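Local coordinates for YghZ aldo-keto reductase (Escherichia coli, PDB 3N6Q), which probably reduces aldehydes or ketones to alcohols with a nicotinamide cofactor, as other TIM-barrel members of the aldo-keto reductase family do, at residues N64-G78 against Y115-M127. Numbering follows the deposited sequence.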
loop_
_atom_site.group_PDB
_atom_site.type_symbol
_atom_site.label_atom_id
_atom_site.label_comp_id
_atom_site.label_asym_id
_atom_site.label_seq_id
_atom_site.Cartn_x
_atom_site.Cartn_y
_atom_site.Cartn_z
ATOM N N ASN B 64 24.404 4.433 4.830
ATOM C CA ASN B 64 24.061 5.072 6.137
ATOM C C ASN B 64 25.295 5.462 6.954
ATOM O O ASN B 64 25.375 6.603 7.492
ATOM C CB ASN B 64 23.090 4.170 6.925
ATOM C CG ASN B 64 23.641 2.739 7.206
ATOM O OD1 ASN B 64 24.806 2.381 6.906
ATOM N ND2 ASN B 64 22.842 1.983 7.986
ATOM N N ASN B 65 26.333 4.615 6.905
ATOM C CA ASN B 65 27.473 4.870 7.708
ATOM C C ASN B 65 28.620 5.712 7.155
ATOM O O ASN B 65 29.590 5.919 7.860
ATOM C CB ASN B 65 27.967 3.597 8.409
ATOM C CG ASN B 65 28.717 2.709 7.520
ATOM O OD1 ASN B 65 28.859 2.966 6.343
ATOM N ND2 ASN B 65 29.144 1.590 8.052
ATOM N N TYR B 66 28.454 6.290 5.967
ATOM C CA TYR B 66 29.548 7.030 5.314
ATOM C C TYR B 66 29.744 8.361 6.062
ATOM O O TYR B 66 28.758 9.007 6.386
ATOM C CB TYR B 66 29.101 7.398 3.888
ATOM C CG TYR B 66 29.261 6.218 2.895
ATOM C CD1 TYR B 66 29.744 4.971 3.330
ATOM C CD2 TYR B 66 29.054 6.439 1.557
ATOM C CE1 TYR B 66 29.961 3.905 2.402
ATOM C CE2 TYR B 66 29.280 5.394 0.618
ATOM C CZ TYR B 66 29.703 4.156 1.066
ATOM O OH TYR B 66 29.930 3.166 0.137
ATOM N N GLY B 67 30.989 8.733 6.304
ATOM C CA GLY B 67 31.314 10.037 6.895
ATOM C C GLY B 67 32.811 10.254 6.881
ATOM O O GLY B 67 33.400 10.263 5.782
ATOM N N PRO B 68 33.456 10.345 8.071
ATOM C CA PRO B 68 32.851 10.222 9.404
ATOM C C PRO B 68 32.356 11.581 9.906
ATOM O O PRO B 68 32.760 12.602 9.381
ATOM C CB PRO B 68 34.027 9.755 10.268
ATOM C CG PRO B 68 35.226 10.449 9.648
ATOM C CD PRO B 68 34.932 10.464 8.155
ATOM N N PRO B 69 31.528 11.599 10.966
ATOM C CA PRO B 69 30.959 10.404 11.613
ATOM C C PRO B 69 29.806 9.749 10.797
ATOM O O PRO B 69 29.329 10.340 9.820
ATOM C CB PRO B 69 30.451 10.954 12.974
ATOM C CG PRO B 69 30.007 12.321 12.647
ATOM C CD PRO B 69 31.099 12.846 11.631
ATOM N N PRO B 70 29.291 8.594 11.257
ATOM C CA PRO B 70 28.237 7.907 10.493
ATOM C C PRO B 70 27.032 8.777 10.243
ATOM O O PRO B 70 26.575 9.507 11.156
ATOM C CB PRO B 70 27.860 6.755 11.409
ATOM C CG PRO B 70 29.233 6.369 11.958
ATOM C CD PRO B 70 29.846 7.701 12.299
ATOM N N GLY B 71 26.576 8.786 8.996
ATOM C CA GLY B 71 25.376 9.507 8.630
ATOM C C GLY B 71 25.712 10.892 8.116
ATOM O O GLY B 71 24.861 11.541 7.501
ATOM N N SER B 72 26.949 11.341 8.302
ATOM C CA SER B 72 27.227 12.765 7.962
ATOM C C SER B 72 27.316 12.963 6.458
ATOM O O SER B 72 27.010 14.035 5.961
ATOM C CB SER B 72 28.500 13.304 8.661
ATOM O OG SER B 72 29.671 12.540 8.362
ATOM N N ALA B 73 27.782 11.940 5.731
ATOM C CA ALA B 73 27.764 12.046 4.238
ATOM C C ALA B 73 26.354 12.216 3.707
ATOM O O ALA B 73 26.102 13.091 2.914
ATOM C CB ALA B 73 28.455 10.800 3.532
ATOM N N GLU B 74 25.394 11.457 4.221
ATOM C CA GLU B 74 24.015 11.663 3.815
ATOM C C GLU B 74 23.514 13.084 4.153
ATOM O O GLU B 74 22.769 13.660 3.368
ATOM C CB GLU B 74 23.139 10.660 4.578
ATOM C CG GLU B 74 23.180 9.264 3.793
ATOM C CD GLU B 74 22.421 8.205 4.538
ATOM O OE1 GLU B 74 22.165 8.434 5.768
ATOM O OE2 GLU B 74 22.066 7.157 3.922
ATOM N N GLU B 75 23.762 13.518 5.392
ATOM C CA GLU B 75 23.326 14.908 5.779
ATOM C C GLU B 75 23.924 16.000 4.872
ATOM O O GLU B 75 23.220 16.918 4.423
ATOM C CB GLU B 75 23.783 15.215 7.205
ATOM C CG GLU B 75 23.113 14.386 8.214
ATOM C CD GLU B 75 23.556 14.705 9.659
ATOM O OE1 GLU B 75 24.574 15.372 9.886
ATOM O OE2 GLU B 75 22.864 14.236 10.590
ATOM N N ASN B 76 25.212 15.872 4.587
ATOM C CA ASN B 76 25.936 16.883 3.786
ATOM C C ASN B 76 25.456 16.841 2.375
ATOM O O ASN B 76 25.133 17.873 1.751
ATOM C CB ASN B 76 27.448 16.642 3.856
ATOM C CG ASN B 76 28.056 17.134 5.134
ATOM O OD1 ASN B 76 27.544 18.095 5.741
ATOM N ND2 ASN B 76 29.107 16.486 5.586
ATOM N N PHE B 77 25.341 15.620 1.847
ATOM C CA PHE B 77 24.683 15.483 0.567
ATOM C C PHE B 77 23.287 16.076 0.547
ATOM O O PHE B 77 22.880 16.751 -0.427
ATOM C CB PHE B 77 24.625 13.985 0.144
ATOM C CG PHE B 77 24.038 13.758 -1.216
ATOM C CD1 PHE B 77 24.811 13.971 -2.371
ATOM C CD2 PHE B 77 22.788 13.162 -1.347
ATOM C CE1 PHE B 77 24.321 13.675 -3.638
ATOM C CE2 PHE B 77 22.284 12.856 -2.612
ATOM C CZ PHE B 77 23.058 13.127 -3.764
ATOM N N GLY B 78 22.487 15.783 1.565
ATOM C CA GLY B 78 21.137 16.392 1.568
ATOM C C GLY B 78 21.170 17.929 1.520
ATOM O O GLY B 78 20.346 18.551 0.872
ATOM N N TYR B 115 16.320 -3.292 11.377
ATOM C CA TYR B 115 17.426 -2.432 11.046
ATOM C C TYR B 115 17.301 -1.804 9.684
ATOM O O TYR B 115 17.467 -0.581 9.542
ATOM C CB TYR B 115 18.747 -3.187 11.184
ATOM C CG TYR B 115 19.961 -2.491 10.636
ATOM C CD1 TYR B 115 20.304 -1.189 11.011
ATOM C CD2 TYR B 115 20.855 -3.202 9.813
ATOM C CE1 TYR B 115 21.464 -0.578 10.469
ATOM C CE2 TYR B 115 21.996 -2.614 9.281
ATOM C CZ TYR B 115 22.296 -1.302 9.626
ATOM O OH TYR B 115 23.419 -0.682 9.108
ATOM N N LEU B 116 16.934 -2.615 8.692
ATOM C CA LEU B 116 16.885 -2.103 7.322
ATOM C C LEU B 116 15.809 -1.010 7.219
ATOM O O LEU B 116 16.042 0.029 6.614
ATOM C CB LEU B 116 16.614 -3.223 6.317
ATOM C CG LEU B 116 17.861 -3.702 5.588
ATOM C CD1 LEU B 116 18.914 -4.117 6.567
ATOM C CD2 LEU B 116 17.452 -4.929 4.649
ATOM N N LEU B 117 14.629 -1.248 7.774
ATOM C CA LEU B 117 13.569 -0.294 7.537
ATOM C C LEU B 117 13.753 0.946 8.431
ATOM O O LEU B 117 13.498 2.074 7.979
ATOM C CB LEU B 117 12.170 -0.919 7.759
ATOM C CG LEU B 117 11.848 -2.004 6.699
ATOM C CD1 LEU B 117 10.406 -2.581 6.926
ATOM C CD2 LEU B 117 12.026 -1.476 5.232
ATOM N N ALA B 118 14.204 0.756 9.668
ATOM C CA ALA B 118 14.495 1.944 10.525
ATOM C C ALA B 118 15.609 2.744 9.863
ATOM O O ALA B 118 15.592 3.997 9.907
ATOM C CB ALA B 118 14.958 1.516 11.967
ATOM N N SER B 119 16.623 2.041 9.337
ATOM C CA SER B 119 17.785 2.745 8.795
ATOM C C SER B 119 17.376 3.556 7.541
ATOM O O SER B 119 17.838 4.725 7.359
ATOM C CB SER B 119 18.923 1.801 8.420
ATOM O OG SER B 119 20.004 2.599 7.983
ATOM N N LEU B 120 16.557 2.942 6.681
ATOM C CA LEU B 120 16.138 3.643 5.424
ATOM C C LEU B 120 15.358 4.913 5.842
ATOM O O LEU B 120 15.509 6.002 5.236
ATOM C CB LEU B 120 15.210 2.758 4.595
ATOM C CG LEU B 120 14.591 3.372 3.325
ATOM C CD1 LEU B 120 15.681 4.078 2.424
ATOM C CD2 LEU B 120 13.829 2.278 2.551
ATOM N N ASP B 121 14.476 4.784 6.844
ATOM C CA ASP B 121 13.788 6.049 7.317
ATOM C C ASP B 121 14.844 7.071 7.764
ATOM O O ASP B 121 14.689 8.287 7.519
ATOM C CB ASP B 121 12.833 5.676 8.510
ATOM C CG ASP B 121 11.563 4.957 8.025
ATOM O OD1 ASP B 121 11.282 4.940 6.780
ATOM O OD2 ASP B 121 10.796 4.421 8.875
ATOM N N GLN B 122 15.838 6.650 8.542
ATOM C CA GLN B 122 16.865 7.595 8.997
ATOM C C GLN B 122 17.570 8.244 7.812
ATOM O O GLN B 122 17.905 9.442 7.856
ATOM C CB GLN B 122 17.951 6.916 9.846
ATOM C CG GLN B 122 17.429 6.514 11.288
ATOM C CD GLN B 122 18.602 6.029 12.116
ATOM O OE1 GLN B 122 19.807 6.180 11.711
ATOM N NE2 GLN B 122 18.302 5.477 13.308
ATOM N N SER B 123 17.925 7.422 6.812
ATOM C CA SER B 123 18.647 7.959 5.626
ATOM C C SER B 123 17.802 8.988 4.846
ATOM O O SER B 123 18.316 9.990 4.379
ATOM C CB SER B 123 18.988 6.780 4.639
ATOM O OG SER B 123 20.025 5.992 5.197
ATOM N N LEU B 124 16.533 8.675 4.622
ATOM C CA LEU B 124 15.666 9.584 3.876
ATOM C C LEU B 124 15.531 10.922 4.653
ATOM O O LEU B 124 15.463 12.005 4.068
ATOM C CB LEU B 124 14.320 8.960 3.677
ATOM C CG LEU B 124 14.310 7.670 2.783
ATOM C CD1 LEU B 124 12.889 7.085 2.766
ATOM C CD2 LEU B 124 14.614 8.070 1.303
ATOM N N LYS B 125 15.422 10.809 5.961
ATOM C CA LYS B 125 15.414 12.054 6.785
ATOM C C LYS B 125 16.683 12.846 6.736
ATOM O O LYS B 125 16.628 14.076 6.544
ATOM C CB LYS B 125 15.065 11.705 8.249
ATOM C CG LYS B 125 15.030 12.929 9.176
ATOM C CD LYS B 125 14.565 12.453 10.565
ATOM C CE LYS B 125 14.084 13.585 11.468
ATOM N NZ LYS B 125 13.621 12.937 12.758
ATOM N N ARG B 126 17.836 12.189 6.836
ATOM C CA ARG B 126 19.122 12.864 6.692
ATOM C C ARG B 126 19.279 13.560 5.335
ATOM O O ARG B 126 19.837 14.668 5.259
ATOM C CB ARG B 126 20.296 11.920 6.980
ATOM C CG ARG B 126 20.540 11.620 8.516
ATOM C CD ARG B 126 21.834 10.865 8.757
ATOM N NE ARG B 126 21.754 9.521 8.172
ATOM C CZ ARG B 126 21.389 8.432 8.846
ATOM N NH1 ARG B 126 21.013 8.509 10.147
ATOM N NH2 ARG B 126 21.266 7.265 8.179
ATOM N N MET B 127 18.878 12.885 4.264
ATOM C CA MET B 127 19.137 13.395 2.897
ATOM C C MET B 127 18.011 14.342 2.481
ATOM O O MET B 127 18.098 15.025 1.468
ATOM C CB MET B 127 19.204 12.189 1.889
ATOM C CG MET B 127 20.494 11.457 2.085
ATOM S SD MET B 127 20.858 10.306 0.707
ATOM C CE MET B 127 19.791 8.922 1.186
HETATM O O HOH W 1 20.755 17.547 5.281
HETATM O O HOH W 2 17.717 17.361 0.525
#
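Arg-126 reaches from helix 113-127 to Glu-74 on helix 72-84. Its CB lies against Glu-74 CB and Glu-75 CG, CG stays beside Glu-75 CG, and CD sits 3.3 Å from Gly-71 O. A bend about the CG-CD bond (chi3 -66°) turns the guanidinium edge toward Glu-74. NE and NH2 both donate to Glu-74 OE1, at 2.7 Å from NE and with the oxygen lying in the guanidinium plane. The grip is side-on, through NE and NH2, and both bonds end on one oxygen; the carboxylate and guanidinium planes, 14° apart, are nearly coplanar. NH1 turns back within its own helix to Gln-122 OE1, while Gly-71 CA and Gln-122 O lie over the group's faces.

Glu-74 OE2 accepts from Ser-123 OG at 2.7 Å on its syn side, somewhat out of the carboxylate plane, and is also bonded to Thr-96 OG1 of strand 93-98, so the carboxylate links both helices to the barrel wall. In the loop after strand 59-61, Asn-64 ND2 donates to Tyr-115 OH (2.9 Å, in the amide plane) and to Ser-119 OG, 18° out of that plane. Toward the C-terminal end of 115-127, Met-127 SD makes an oblique Met-aromatic contact with Phe-77, 4.0 Å from CD2. Gly-78 CA approaches Met-127 O to 3.3 Å, a closeness that leaves no room for a side chain.

A leucine in place of Arg-126 has no donor, and Glu-74 OE1 would probably be left as a charge without its mate, with Gln-122 OE1 losing the partner that steadies it. Helix 72-84 and the loop leading into it are thus joined to helix 113-127 by a largely buried polar network, in which the guanidinium probably stabilises the negative charge of Glu-74.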